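Local structure of RagB/SusD domain protein (Flavobacterium johnsoniae, 5J5U) at residues Asp30-Tyr41 / Lys64-Asn75. The protein probably binds chitin or chitin-derived oligosaccharides at the outer membrane, as a SusD homologue of a chitin-utilization locus. Sequence-based numbering, arbitrary orientation.
Sequences DGYYQHRTNLIY and KVDEYATALWRN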
ATOM      1  N   ASP A  30      -1.639   5.468  13.292  1.00 21.63           N
ATOM      2  CA  ASP A  30      -1.545   6.921  13.164  1.00 23.11           C
ATOM      3  C   ASP A  30      -2.605   7.348  12.149  1.00 21.57           C
ATOM      4  O   ASP A  30      -2.394   7.272  10.933  1.00 21.21           O
ATOM      5  CB  ASP A  30      -0.147   7.368  12.716  1.00 21.54           C
ATOM      6  CG  ASP A  30       0.064   8.873  12.873  1.00 27.80           C
ATOM      7  OD1 ASP A  30      -0.942   9.606  13.016  1.00 23.75           O
ATOM      8  OD2 ASP A  30       1.230   9.324  12.804  1.00 23.13           O
ATOM      9  N   GLY A  31      -3.763   7.747  12.667  1.00 17.84           N
ATOM     10  CA  GLY A  31      -4.893   8.117  11.840  1.00 17.35           C
ATOM     11  C   GLY A  31      -4.600   9.369  11.048  1.00 21.87           C
ATOM     12  O   GLY A  31      -5.222   9.610  10.007  1.00 20.89           O
ATOM     13  N   TYR A  32      -3.647  10.158  11.542  1.00 17.45           N
ATOM     14  CA  TYR A  32      -3.279  11.408  10.891  1.00 19.17           C
ATOM     15  C   TYR A  32      -2.818  11.187   9.437  1.00 15.63           C
ATOM     16  O   TYR A  32      -3.305  11.881   8.543  1.00 14.73           O
ATOM     17  CB  TYR A  32      -2.200  12.146  11.701  1.00 18.68           C
ATOM     18  CG  TYR A  32      -1.895  13.527  11.179  1.00 21.02           C
ATOM     19  CD1 TYR A  32      -0.764  13.771  10.406  1.00 19.65           C
ATOM     20  CD2 TYR A  32      -2.758  14.590  11.433  1.00 23.91           C
ATOM     21  CE1 TYR A  32      -0.497  15.040   9.919  1.00 21.40           C
ATOM     22  CE2 TYR A  32      -2.503  15.850  10.951  1.00 17.46           C
ATOM     23  CZ  TYR A  32      -1.379  16.069  10.189  1.00 21.77           C
ATOM     24  OH  TYR A  32      -1.121  17.326   9.704  1.00 26.22           O
ATOM     25  N   TYR A  33      -1.929  10.234   9.161  1.00 11.60           N
ATOM     26  CA  TYR A  33      -1.553  10.056   7.746  1.00 15.85           C
ATOM     27  C   TYR A  33      -2.243   8.897   7.066  1.00 16.39           C
ATOM     28  O   TYR A  33      -2.203   8.808   5.841  1.00 17.94           O
ATOM     29  CB  TYR A  33      -0.031   9.929   7.541  1.00 12.45           C
ATOM     30  CG  TYR A  33       0.665   8.699   8.048  1.00 11.31           C
ATOM     31  CD1 TYR A  33       0.557   7.480   7.394  1.00 13.33           C
ATOM     32  CD2 TYR A  33       1.500   8.772   9.157  1.00 18.33           C
ATOM     33  CE1 TYR A  33       1.241   6.332   7.862  1.00 17.03           C
ATOM     34  CE2 TYR A  33       2.187   7.661   9.628  1.00 14.29           C
ATOM     35  CZ  TYR A  33       2.057   6.452   8.981  1.00 17.44           C
ATOM     36  OH  TYR A  33       2.747   5.371   9.460  1.00 17.94           O
ATOM     37  N   GLN A  34      -2.871   8.008   7.827  1.00 12.67           N
ATOM     38  CA  GLN A  34      -3.730   7.010   7.187  1.00 14.69           C
ATOM     39  C   GLN A  34      -4.889   7.716   6.522  1.00 15.05           C
ATOM     40  O   GLN A  34      -5.320   7.351   5.421  1.00 15.09           O
ATOM     41  CB  GLN A  34      -4.258   5.975   8.194  1.00 16.91           C
ATOM     42  CG  GLN A  34      -3.212   5.032   8.717  1.00 17.22           C
ATOM     43  CD  GLN A  34      -2.658   4.109   7.634  1.00 19.57           C
ATOM     44  OE1 GLN A  34      -3.291   3.869   6.595  1.00 11.91           O
ATOM     45  NE2 GLN A  34      -1.464   3.594   7.876  1.00 22.15           N
ATOM     46  N   HIS A  35      -5.397   8.741   7.194  1.00 11.79           N
ATOM     47  CA  HIS A  35      -6.507   9.492   6.643  1.00 14.60           C
ATOM     48  C   HIS A  35      -6.036  10.295   5.419  1.00 15.16           C
ATOM     49  O   HIS A  35      -6.698  10.313   4.377  1.00 16.18           O
ATOM     50  CB  HIS A  35      -7.104  10.424   7.722  1.00 11.06           C
ATOM     51  CG  HIS A  35      -8.437  11.002   7.363  1.00 17.28           C
ATOM     52  ND1 HIS A  35      -9.082  11.932   8.151  1.00 18.64           N
ATOM     53  CD2 HIS A  35      -9.256  10.775   6.305  1.00 17.66           C
ATOM     54  CE1 HIS A  35     -10.231  12.265   7.588  1.00 17.98           C
ATOM     55  NE2 HIS A  35     -10.362  11.576   6.468  1.00 25.15           N
ATOM     56  N   ARG A  36      -4.887  10.954   5.541  1.00 11.71           N
ATOM     57  CA  ARG A  36      -4.470  11.910   4.516  1.00 12.42           C
ATOM     58  C   ARG A  36      -3.688  11.257   3.350  1.00 11.75           C
ATOM     59  O   ARG A  36      -3.943  11.544   2.186  1.00  9.82           O
ATOM     60  CB  ARG A  36      -3.644  13.019   5.164  1.00 12.42           C
ATOM     61  CG  ARG A  36      -4.474  13.942   6.056  1.00 11.92           C
ATOM     62  CD  ARG A  36      -3.609  14.741   7.054  1.00 15.43           C
ATOM     63  NE  ARG A  36      -4.434  15.672   7.835  1.00 17.77           N
ATOM     64  CZ  ARG A  36      -5.196  15.315   8.867  1.00 17.15           C
ATOM     65  NH1 ARG A  36      -5.230  14.050   9.261  1.00 17.62           N
ATOM     66  NH2 ARG A  36      -5.930  16.216   9.500  1.00 14.87           N
ATOM     67  N   THR A  37      -2.770  10.348   3.657  1.00 12.86           N
ATOM     68  CA  THR A  37      -1.920   9.783   2.616  1.00 12.36           C
ATOM     69  C   THR A  37      -2.485   8.508   2.011  1.00 10.33           C
ATOM     70  O   THR A  37      -2.394   8.307   0.807  1.00  9.92           O
ATOM     71  CB  THR A  37      -0.512   9.472   3.148  1.00 13.53           C
ATOM     72  OG1 THR A  37      -0.056  10.564   3.944  1.00  9.87           O
ATOM     73  CG2 THR A  37       0.446   9.275   1.985  1.00 13.13           C
ATOM     74  N   ASN A  38      -3.065   7.657   2.849  1.00 13.02           N
ATOM     75  CA  ASN A  38      -3.673   6.399   2.405  1.00 13.01           C
ATOM     76  C   ASN A  38      -5.068   6.639   1.813  1.00 15.26           C
ATOM     77  O   ASN A  38      -5.289   6.436   0.598  1.00 14.54           O
ATOM     78  CB  ASN A  38      -3.733   5.402   3.592  1.00 11.44           C
ATOM     79  CG  ASN A  38      -4.336   4.021   3.232  1.00 14.73           C
ATOM     80  OD1 ASN A  38      -4.777   3.755   2.108  1.00 15.05           O
ATOM     81  ND2 ASN A  38      -4.354   3.139   4.224  1.00 14.47           N
ATOM     82  N   LEU A  39      -5.985   7.114   2.657  1.00 14.60           N
ATOM     83  CA  LEU A  39      -7.377   7.261   2.256  1.00 13.45           C
ATOM     84  C   LEU A  39      -7.575   8.363   1.215  1.00 11.55           C
ATOM     85  O   LEU A  39      -8.007   8.094   0.123  1.00  8.69           O
ATOM     86  CB  LEU A  39      -8.270   7.541   3.487  1.00 15.62           C
ATOM     87  CG  LEU A  39      -9.811   7.597   3.330  1.00 14.45           C
ATOM     88  CD1 LEU A  39     -10.313   6.546   2.355  1.00 13.24           C
ATOM     89  CD2 LEU A  39     -10.554   7.453   4.665  1.00 17.00           C
ATOM     90  N   ILE A  40      -7.237   9.597   1.552  1.00 14.29           N
ATOM     91  CA  ILE A  40      -7.613  10.722   0.706  1.00 13.64           C
ATOM     92  C   ILE A  40      -6.797  10.787  -0.577  1.00 10.78           C
ATOM     93  O   ILE A  40      -7.365  10.707  -1.666  1.00  9.31           O
ATOM     94  CB  ILE A  40      -7.485  12.086   1.461  1.00 10.70           C
ATOM     95  CG1 ILE A  40      -8.566  12.210   2.526  1.00 13.79           C
ATOM     96  CG2 ILE A  40      -7.587  13.240   0.472  1.00  8.36           C
ATOM     97  CD1 ILE A  40      -8.301  13.302   3.560  1.00 14.09           C
ATOM     98  N   TYR A  41      -5.484  10.948  -0.475  1.00  9.75           N
ATOM     99  CA  TYR A  41      -4.708  11.158  -1.704  1.00 12.92           C
ATOM    100  C   TYR A  41      -4.396   9.844  -2.450  1.00 14.53           C
ATOM    101  O   TYR A  41      -4.819   9.705  -3.604  1.00  8.73           O
ATOM    102  CB  TYR A  41      -3.418  11.924  -1.422  1.00 11.43           C
ATOM    103  CG  TYR A  41      -3.579  13.436  -1.463  1.00 14.88           C
ATOM    104  CD1 TYR A  41      -4.514  14.041  -2.290  1.00 11.48           C
ATOM    105  CD2 TYR A  41      -2.805  14.255  -0.650  1.00 13.21           C
ATOM    106  CE1 TYR A  41      -4.661  15.421  -2.317  1.00 11.29           C
ATOM    107  CE2 TYR A  41      -2.931  15.639  -0.676  1.00 11.39           C
ATOM    108  CZ  TYR A  41      -3.864  16.217  -1.500  1.00 13.34           C
ATOM    109  OH  TYR A  41      -3.998  17.582  -1.500  1.00 15.16           O
ATOM    110  N   LYS A  64      -4.769  20.530  -3.994  1.00 12.72           N
ATOM    111  CA  LYS A  64      -3.674  20.538  -3.029  1.00 16.03           C
ATOM    112  C   LYS A  64      -4.075  21.081  -1.681  1.00 14.87           C
ATOM    113  O   LYS A  64      -4.716  22.124  -1.593  1.00 15.17           O
ATOM    114  CB  LYS A  64      -2.497  21.376  -3.537  1.00 16.07           C
ATOM    115  CG  LYS A  64      -1.978  20.966  -4.865  1.00 18.91           C
ATOM    116  CD  LYS A  64      -0.498  21.274  -4.958  1.00 22.84           C
ATOM    117  CE  LYS A  64      -0.235  22.742  -5.186  1.00 29.00           C
ATOM    118  NZ  LYS A  64       1.162  22.968  -5.689  1.00 40.86           N
ATOM    119  N   VAL A  65      -3.677  20.359  -0.642  1.00 14.83           N
ATOM    120  CA  VAL A  65      -3.705  20.843   0.745  1.00 14.60           C
ATOM    121  C   VAL A  65      -2.353  20.426   1.310  1.00 16.43           C
ATOM    122  O   VAL A  65      -2.044  19.212   1.362  1.00 17.29           O
ATOM    123  CB  VAL A  65      -4.854  20.227   1.595  1.00 18.27           C
ATOM    124  CG1 VAL A  65      -4.904  20.872   2.979  1.00 14.30           C
ATOM    125  CG2 VAL A  65      -6.205  20.388   0.900  1.00 14.18           C
ATOM    126  N   ASP A  66      -1.540  21.412   1.678  1.00 13.53           N
ATOM    127  CA  ASP A  66      -0.166  21.176   2.145  1.00 17.02           C
ATOM    128  C   ASP A  66      -0.108  20.138   3.246  1.00 13.67           C
ATOM    129  O   ASP A  66       0.724  19.252   3.229  1.00 14.87           O
ATOM    130  CB  ASP A  66       0.485  22.477   2.653  1.00 11.25           C
ATOM    131  CG  ASP A  66       0.709  23.487   1.557  1.00 11.35           C
ATOM    132  OD1 ASP A  66       0.712  23.086   0.371  1.00 15.84           O
ATOM    133  OD2 ASP A  66       0.884  24.690   1.876  1.00 14.85           O
ATOM    134  N   GLU A  67      -0.981  20.285   4.221  1.00 13.78           N
ATOM    135  CA  GLU A  67      -1.031  19.383   5.349  1.00 14.81           C
ATOM    136  C   GLU A  67      -1.282  17.948   4.886  1.00 13.30           C
ATOM    137  O   GLU A  67      -0.701  16.991   5.433  1.00 14.39           O
ATOM    138  CB  GLU A  67      -2.123  19.819   6.324  1.00 22.50           C
ATOM    139  CG  GLU A  67      -2.264  18.920   7.505  1.00 28.64           C
ATOM    140  CD  GLU A  67      -3.547  19.140   8.274  1.00 34.82           C
ATOM    141  OE1 GLU A  67      -4.594  18.749   7.739  1.00 21.59           O
ATOM    142  OE2 GLU A  67      -3.504  19.664   9.419  1.00 43.07           O
ATOM    143  N   TYR A  68      -2.138  17.798   3.873  1.00 13.39           N
ATOM    144  CA  TYR A  68      -2.519  16.463   3.414  1.00 10.01           C
ATOM    145  C   TYR A  68      -1.360  15.834   2.690  1.00  8.73           C
ATOM    146  O   TYR A  68      -1.050  14.676   2.907  1.00 10.97           O
ATOM    147  CB  TYR A  68      -3.762  16.496   2.527  1.00  8.82           C
ATOM    148  CG  TYR A  68      -5.053  16.907   3.227  1.00 11.01           C
ATOM    149  CD1 TYR A  68      -5.084  17.138   4.600  1.00 14.21           C
ATOM    150  CD2 TYR A  68      -6.264  17.021   2.510  1.00 14.06           C
ATOM    151  CE1 TYR A  68      -6.271  17.506   5.250  1.00 17.80           C
ATOM    152  CE2 TYR A  68      -7.470  17.384   3.154  1.00 15.52           C
ATOM    153  CZ  TYR A  68      -7.459  17.623   4.523  1.00 17.99           C
ATOM    154  OH  TYR A  68      -8.608  17.994   5.187  1.00 29.77           O
ATOM    155  N   ALA A  69      -0.691  16.617   1.856  1.00 10.67           N
ATOM    156  CA  ALA A  69       0.440  16.122   1.095  1.00 11.59           C
ATOM    157  C   ALA A  69       1.684  15.870   1.960  1.00 15.42           C
ATOM    158  O   ALA A  69       2.482  15.001   1.605  1.00 11.25           O
ATOM    159  CB  ALA A  69       0.781  17.092  -0.036  1.00 11.86           C
ATOM    160  N   THR A  70       1.853  16.601   3.082  1.00  9.08           N
ATOM    161  CA  THR A  70       3.066  16.424   3.873  1.00  9.70           C
ATOM    162  C   THR A  70       2.895  15.624   5.167  1.00 14.69           C
ATOM    163  O   THR A  70       3.878  15.417   5.900  1.00 12.00           O
ATOM    164  CB  THR A  70       3.684  17.779   4.255  1.00 12.76           C
ATOM    165  OG1 THR A  70       2.795  18.498   5.118  1.00  9.68           O
ATOM    166  CG2 THR A  70       3.995  18.605   3.006  1.00 10.68           C
ATOM    167  N   ALA A  71       1.674  15.165   5.443  1.00 13.24           N
ATOM    168  CA  ALA A  71       1.380  14.385   6.653  1.00 11.71           C
ATOM    169  C   ALA A  71       2.271  13.126   6.854  1.00 14.78           C
ATOM    170  O   ALA A  71       2.783  12.882   7.959  1.00 12.23           O
ATOM    171  CB  ALA A  71      -0.085  13.985   6.647  1.00 11.31           C
ATOM    172  N   LEU A  72       2.434  12.318   5.801  1.00 12.68           N
ATOM    173  CA  LEU A  72       3.350  11.170   5.867  1.00 10.13           C
ATOM    174  C   LEU A  72       4.778  11.632   6.242  1.00 13.55           C
ATOM    175  O   LEU A  72       5.376  11.103   7.173  1.00 11.02           O
ATOM    176  CB  LEU A  72       3.376  10.412   4.535  1.00 10.66           C
ATOM    177  CG  LEU A  72       4.163   9.100   4.461  1.00 12.68           C
ATOM    178  CD1 LEU A  72       3.505   8.062   5.340  1.00 16.21           C
ATOM    179  CD2 LEU A  72       4.268   8.597   3.030  1.00  9.31           C
ATOM    180  N   TRP A  73       5.303  12.630   5.525  1.00 11.87           N
ATOM    181  CA  TRP A  73       6.626  13.174   5.826  1.00 12.17           C
ATOM    182  C   TRP A  73       6.790  13.539   7.310  1.00 14.54           C
ATOM    183  O   TRP A  73       7.665  13.022   8.020  1.00 12.57           O
ATOM    184  CB  TRP A  73       6.868  14.399   4.968  1.00  9.61           C
ATOM    185  CG  TRP A  73       8.156  15.121   5.218  1.00 12.66           C
ATOM    186  CD1 TRP A  73       8.440  15.973   6.245  1.00 11.31           C
ATOM    187  CD2 TRP A  73       9.321  15.095   4.384  1.00 13.11           C
ATOM    188  NE1 TRP A  73       9.721  16.457   6.115  1.00 11.98           N
ATOM    189  CE2 TRP A  73      10.276  15.948   4.971  1.00 12.37           C
ATOM    190  CE3 TRP A  73       9.646  14.432   3.194  1.00 13.49           C
ATOM    191  CZ2 TRP A  73      11.529  16.153   4.418  1.00 13.24           C
ATOM    192  CZ3 TRP A  73      10.891  14.631   2.646  1.00 14.88           C
ATOM    193  CH2 TRP A  73      11.821  15.488   3.265  1.00 13.35           C
ATOM    194  N   ARG A  74       5.914  14.424   7.757  1.00 15.00           N
ATOM    195  CA  ARG A  74       5.981  14.966   9.099  1.00 16.09           C
ATOM    196  C   ARG A  74       5.907  13.881  10.166  1.00 23.68           C
ATOM    197  O   ARG A  74       6.696  13.898  11.116  1.00 23.00           O
ATOM    198  CB  ARG A  74       4.863  15.969   9.307  1.00 19.12           C
ATOM    199  CG  ARG A  74       4.591  16.262  10.758  1.00 24.75           C
ATOM    200  CD  ARG A  74       3.359  17.133  10.894  1.00 33.31           C
ATOM    201  NE  ARG A  74       3.302  17.758  12.217  1.00 44.49           N
ATOM    202  CZ  ARG A  74       2.686  17.231  13.272  1.00 44.53           C
ATOM    203  NH1 ARG A  74       2.049  16.064  13.169  1.00 42.86           N
ATOM    204  NH2 ARG A  74       2.700  17.880  14.432  1.00 38.42           N
ATOM    205  N   ASN A  75       5.006  12.910   9.999  1.00 16.07           N
ATOM    206  CA  ASN A  75       4.826  11.943  11.067  1.00 17.60           C
ATOM    207  C   ASN A  75       5.843  10.815  11.033  1.00 21.30           C
ATOM    208  O   ASN A  75       6.254  10.300  12.087  1.00 21.20           O
ATOM    209  CB  ASN A  75       3.407  11.386  11.069  1.00 19.73           C
ATOM    210  CG  ASN A  75       2.443  12.290  11.838  1.00 21.14           C
ATOM    211  OD1 ASN A  75       2.628  13.505  11.899  1.00 22.03           O
ATOM    212  ND2 ASN A  75       1.471  11.692  12.496  1.00 19.33           N
TER
HETATM  213  O   HOH W   1       1.237  17.650   7.873  1.00 22.64           O
HETATM  214  O   HOH W   2       1.037  12.606   2.863  1.00 12.23           O
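Tyr41 OH is gripped from two sides of the chain: it accepts from Val65 N at 2.9 Å, at the start of helix 66-90, and also bonds Lys63 O. The contact joins helices 31-45 and 66-90 of this SusD-like, largely helical fold, whose short segments pack at an axis distance of 7.9 Å with a crossing angle of -125°. A salt bridge links them further along, where Glu67 OE1 takes two bonds from the guanidinium of Arg36, from NE at 3.1 Å and, weakly, from NH2 at 3.4 Å. The carboxylate and guanidinium planes are 79° apart; NE meets OE1 from above the carboxylate plane, while OE1 lies in the guanidinium plane. At another edge of the guanidinium, Arg36 NH1 donates to a lone pair of Tyr32 O at 3.0 Å, which fixes the rotation of the group; one of its faces lies against Tyr32 CE2. Nearer the backbone, Arg36 CG packs on Tyr68 CD1. With an alanine here, Glu67 would probably lose its charged mate and the rings of Tyr32 and Tyr68 the aliphatic chain between them.

Knobs-into-holes packing closes the centre: Ala71 CB sits among Tyr32, Tyr33, Arg36 and Thr37, while Tyr32 enters a pocket of Glu67, Ala71, Arg74 and Asn75. Leu72 CD1 lies over one face of the Tyr33 ring, 3.9 Å from its centroid, a CH-pi contact; that ring is held at its far end by Glu80 and Arg114, bonded to the hydroxyl. With CG in the cramped site between backbone N and carbonyl carbon (chi1 69°), a face of the ring is turned to Leu72 CD1. The ring edge of Tyr41 meets Ala69 N. Between the helices a water joins Thr37 OG1, at 2.6 Å, to Tyr68 O and to Leu72 N, an amide left without a partner in the preceding turn by the kink.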